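Local coordinates for protein tRNA (cytidine-2'-O-)-methyltransferase TrmJ (Sulfolobus acidocaldarius, PDB 4CNG) that transfers a methyl group from S-adenosyl-L-methionine to the 2'-hydroxyl of cytidine 32 in tRNA, working as a homodimer, at residues T22-I27 and I48-V53. The protein carries 1 engineered substitution. Numbering follows the deposited sequence.
Sequences TIRLVI and IDEFYV
Arg24 reaches from strand 22-28 between Glu50 and Tyr52 of the parallel neighbour, and each part of its long side chain has work to do. CB and CG rest against CB of Glu50; CG and CD then run along the Tyr52 ring, Arg24 CD lying 3.6 Å from Tyr52 CD1. A bend at chi3 (-64°) after an extended start lays the guanidinium over that ring, planes 27° apart, as an off-centre cation-pi stack. In the guanidinium plane, Arg24 NE (2.8 Å) and Arg24 NH2 (3.0 Å) both bind Glu50 OE1, a side-on salt bridge that, with the ring against one face, fixes the group's rotation. NH1 is taken by the carbonyls of Ala87 and Arg89, while Glu50 OE2 pairs with Lys125, so Glu50 sits between two cations, which would probably keep it ionised. Arginine suits the place because its methylene stem can line a ring while its planar cation stacks there and bonds in its own plane.

Backbone bonds knit the strands further along, Tyr52 N to Leu25 O being almost straight at 2.8 Å. Where the ladder begins, Asp49 OD2 replaces a carbonyl and accepts from Ile23 N at 2.9 Å. The other face is apolar: Ile27 CG1 meets the Phe51 ring edge, Leu25 lies alongside Phe51, and Ile48 CD1 touches Ile23 CG2 at 3.6 Å. Branched and aromatic residues suit this face, which helices 33-45 and 162-175 cover. The pair forms the first beta-alpha-beta unit, with helix 33-45 as its crossover, in the parallel sheet of the SPOUT methyltransferase fold.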
ATOM      1  N   THR A  22      13.136  16.204  -4.644  1.00 30.14           N
ATOM      2  CA  THR A  22      12.653  16.349  -3.287  1.00 22.18           C
ATOM      3  C   THR A  22      11.161  16.114  -3.317  1.00 21.37           C
ATOM      4  O   THR A  22      10.479  16.607  -4.201  1.00 23.97           O
ATOM      5  CB  THR A  22      12.910  17.767  -2.756  1.00 28.85           C
ATOM      6  OG1 THR A  22      14.321  18.023  -2.727  1.00 51.66           O
ATOM      7  CG2 THR A  22      12.331  17.936  -1.360  1.00 33.80           C
ATOM      8  N   ILE A  23      10.676  15.311  -2.390  1.00 16.47           N
ATOM      9  CA  ILE A  23       9.289  14.905  -2.397  1.00 14.74           C
ATOM     10  C   ILE A  23       8.554  15.416  -1.184  1.00 13.80           C
ATOM     11  O   ILE A  23       8.963  15.186  -0.060  1.00 14.44           O
ATOM     12  CB  ILE A  23       9.145  13.359  -2.437  1.00 17.91           C
ATOM     13  CG1 ILE A  23       9.953  12.749  -3.590  1.00 24.22           C
ATOM     14  CG2 ILE A  23       7.666  12.986  -2.478  1.00 18.80           C
ATOM     15  CD1 ILE A  23       9.459  13.140  -4.959  1.00 25.74           C
ATOM     16  N   ARG A  24       7.452  16.104  -1.445  1.00 12.59           N
ATOM     17  CA  ARG A  24       6.506  16.502  -0.415  1.00 11.71           C
ATOM     18  C   ARG A  24       5.231  15.674  -0.565  1.00 11.31           C
ATOM     19  O   ARG A  24       4.598  15.678  -1.604  1.00 15.18           O
ATOM     20  CB  ARG A  24       6.160  17.989  -0.534  1.00 12.00           C
ATOM     21  CG  ARG A  24       5.177  18.428   0.530  1.00 12.58           C
ATOM     22  CD  ARG A  24       4.728  19.871   0.349  1.00 13.64           C
ATOM     23  NE  ARG A  24       5.847  20.772   0.502  1.00 14.82           N
ATOM     24  CZ  ARG A  24       5.799  22.073   0.243  1.00 17.77           C
ATOM     25  NH1 ARG A  24       4.675  22.649  -0.167  1.00 20.86           N
ATOM     26  NH2 ARG A  24       6.919  22.752   0.306  1.00 22.72           N
ATOM     27  N   LEU A  25       4.872  14.954   0.483  1.00 10.52           N
ATOM     28  CA  LEU A  25       3.641  14.226   0.551  1.00  9.49           C
ATOM     29  C   LEU A  25       2.582  15.127   1.185  1.00  9.89           C
ATOM     30  O   LEU A  25       2.825  15.654   2.260  1.00 11.21           O
ATOM     31  CB  LEU A  25       3.827  12.957   1.388  1.00 10.65           C
ATOM     32  CG  LEU A  25       2.633  12.067   1.540  1.00 10.74           C
ATOM     33  CD1 LEU A  25       2.176  11.524   0.214  1.00 10.95           C
ATOM     34  CD2 LEU A  25       2.964  10.957   2.509  1.00 11.87           C
ATOM     35  N   VAL A  26       1.458  15.283   0.506  1.00  9.15           N
ATOM     36  CA  VAL A  26       0.333  16.093   0.979  1.00  8.70           C
ATOM     37  C   VAL A  26      -0.897  15.211   1.091  1.00  8.72           C
ATOM     38  O   VAL A  26      -1.338  14.642   0.114  1.00 10.29           O
ATOM     39  CB  VAL A  26       0.045  17.293   0.016  1.00  9.80           C
ATOM     40  CG1 VAL A  26      -1.166  18.070   0.503  1.00 11.29           C
ATOM     41  CG2 VAL A  26       1.267  18.159  -0.159  1.00 10.75           C
ATOM     42  N   ILE A  27      -1.443  15.135   2.306  1.00  8.76           N
ATOM     43  CA  ILE A  27      -2.633  14.362   2.567  1.00  8.43           C
ATOM     44  C   ILE A  27      -3.756  15.337   2.924  1.00  8.83           C
ATOM     45  O   ILE A  27      -3.644  16.075   3.886  1.00  9.60           O
ATOM     46  CB  ILE A  27      -2.425  13.335   3.699  1.00  9.33           C
ATOM     47  CG1 ILE A  27      -1.143  12.530   3.532  1.00 10.51           C
ATOM     48  CG2 ILE A  27      -3.618  12.433   3.840  1.00 10.98           C
ATOM     49  CD1 ILE A  27      -1.101  11.708   2.264  1.00 10.11           C
ATOM     50  N   ILE A  48      10.588  10.073   2.802  1.00 14.68           N
ATOM     51  CA  ILE A  48       9.957  11.235   2.198  1.00 13.34           C
ATOM     52  C   ILE A  48      10.503  12.492   2.873  1.00 12.67           C
ATOM     53  O   ILE A  48      10.682  12.530   4.091  1.00 15.50           O
ATOM     54  CB  ILE A  48       8.433  11.113   2.345  1.00 14.79           C
ATOM     55  CG1 ILE A  48       7.902  10.051   1.382  1.00 20.41           C
ATOM     56  CG2 ILE A  48       7.733  12.441   2.205  1.00 20.85           C
ATOM     57  CD1 ILE A  48       8.091  10.408  -0.074  1.00 35.93           C
ATOM     58  N   ASP A  49      10.766  13.526   2.085  1.00 13.38           N
ATOM     59  CA  ASP A  49      11.435  14.717   2.582  1.00 14.20           C
ATOM     60  C   ASP A  49      10.530  15.638   3.430  1.00 14.41           C
ATOM     61  O   ASP A  49      10.984  16.206   4.406  1.00 16.35           O
ATOM     62  CB  ASP A  49      12.004  15.492   1.405  1.00 16.21           C
ATOM     63  CG  ASP A  49      12.964  14.646   0.586  1.00 19.24           C
ATOM     64  OD1 ASP A  49      14.076  14.421   1.080  1.00 23.99           O
ATOM     65  OD2 ASP A  49      12.598  14.192  -0.526  1.00 23.83           O
ATOM     66  N   GLU A  50       9.290  15.834   3.011  1.00 12.97           N
ATOM     67  CA  GLU A  50       8.343  16.768   3.648  1.00 13.01           C
ATOM     68  C   GLU A  50       6.984  16.094   3.671  1.00 11.83           C
ATOM     69  O   GLU A  50       6.636  15.356   2.753  1.00 12.54           O
ATOM     70  CB  GLU A  50       8.272  18.059   2.822  1.00 14.44           C
ATOM     71  CG  GLU A  50       9.568  18.833   2.797  1.00 17.96           C
ATOM     72  CD  GLU A  50       9.497  20.133   2.017  1.00 20.58           C
ATOM     73  OE1 GLU A  50       8.508  20.388   1.305  1.00 21.62           O
ATOM     74  OE2 GLU A  50      10.508  20.869   2.040  1.00 31.54           O
ATOM     75  N   PHE A  51       6.234  16.344   4.738  1.00 11.81           N
ATOM     76  CA  PHE A  51       4.982  15.669   5.005  1.00 11.23           C
ATOM     77  C   PHE A  51       4.010  16.708   5.554  1.00 10.65           C
ATOM     78  O   PHE A  51       4.173  17.169   6.677  1.00 12.19           O
ATOM     79  CB  PHE A  51       5.237  14.518   6.012  1.00 12.57           C
ATOM     80  CG  PHE A  51       4.014  13.783   6.484  1.00 11.50           C
ATOM     81  CD1 PHE A  51       2.928  13.550   5.685  1.00 12.08           C
ATOM     82  CD2 PHE A  51       4.027  13.239   7.744  1.00 12.45           C
ATOM     83  CE1 PHE A  51       1.863  12.808   6.141  1.00 13.09           C
ATOM     84  CE2 PHE A  51       2.962  12.490   8.224  1.00 13.06           C
ATOM     85  CZ  PHE A  51       1.857  12.305   7.423  1.00 13.15           C
ATOM     86  N   TYR A  52       2.997  17.011   4.740  1.00 10.36           N
ATOM     87  CA  TYR A  52       1.960  17.988   5.071  1.00 10.58           C
ATOM     88  C   TYR A  52       0.611  17.315   5.133  1.00 11.17           C
ATOM     89  O   TYR A  52       0.271  16.502   4.274  1.00 11.95           O
ATOM     90  CB  TYR A  52       1.901  19.109   3.994  1.00 11.34           C
ATOM     91  CG  TYR A  52       2.923  20.172   4.122  1.00 13.22           C
ATOM     92  CD1 TYR A  52       4.255  19.929   3.938  1.00 16.00           C
ATOM     93  CD2 TYR A  52       2.538  21.476   4.333  1.00 18.99           C
ATOM     94  CE1 TYR A  52       5.202  20.917   4.027  1.00 19.99           C
ATOM     95  CE2 TYR A  52       3.467  22.499   4.421  1.00 20.20           C
ATOM     96  CZ  TYR A  52       4.805  22.218   4.210  1.00 22.10           C
ATOM     97  OH  TYR A  52       5.749  23.217   4.296  1.00 33.00           O
ATOM     98  N   VAL A  53      -0.194  17.734   6.098  0.50 10.86           N
ATOM     99  CA  VAL A  53      -1.537  17.257   6.242  0.50 10.50           C
ATOM    100  C   VAL A  53      -2.444  18.484   6.353  0.50 10.51           C
ATOM    101  O   VAL A  53      -2.208  19.359   7.176  0.50 12.39           O
ATOM    102  CB  VAL A  53      -1.650  16.331   7.457  0.50 10.83           C
ATOM    103  CG1 VAL A  53      -3.069  15.868   7.633  0.50 11.04           C
ATOM    104  CG2 VAL A  53      -0.791  15.096   7.245  0.50 13.63           C
TER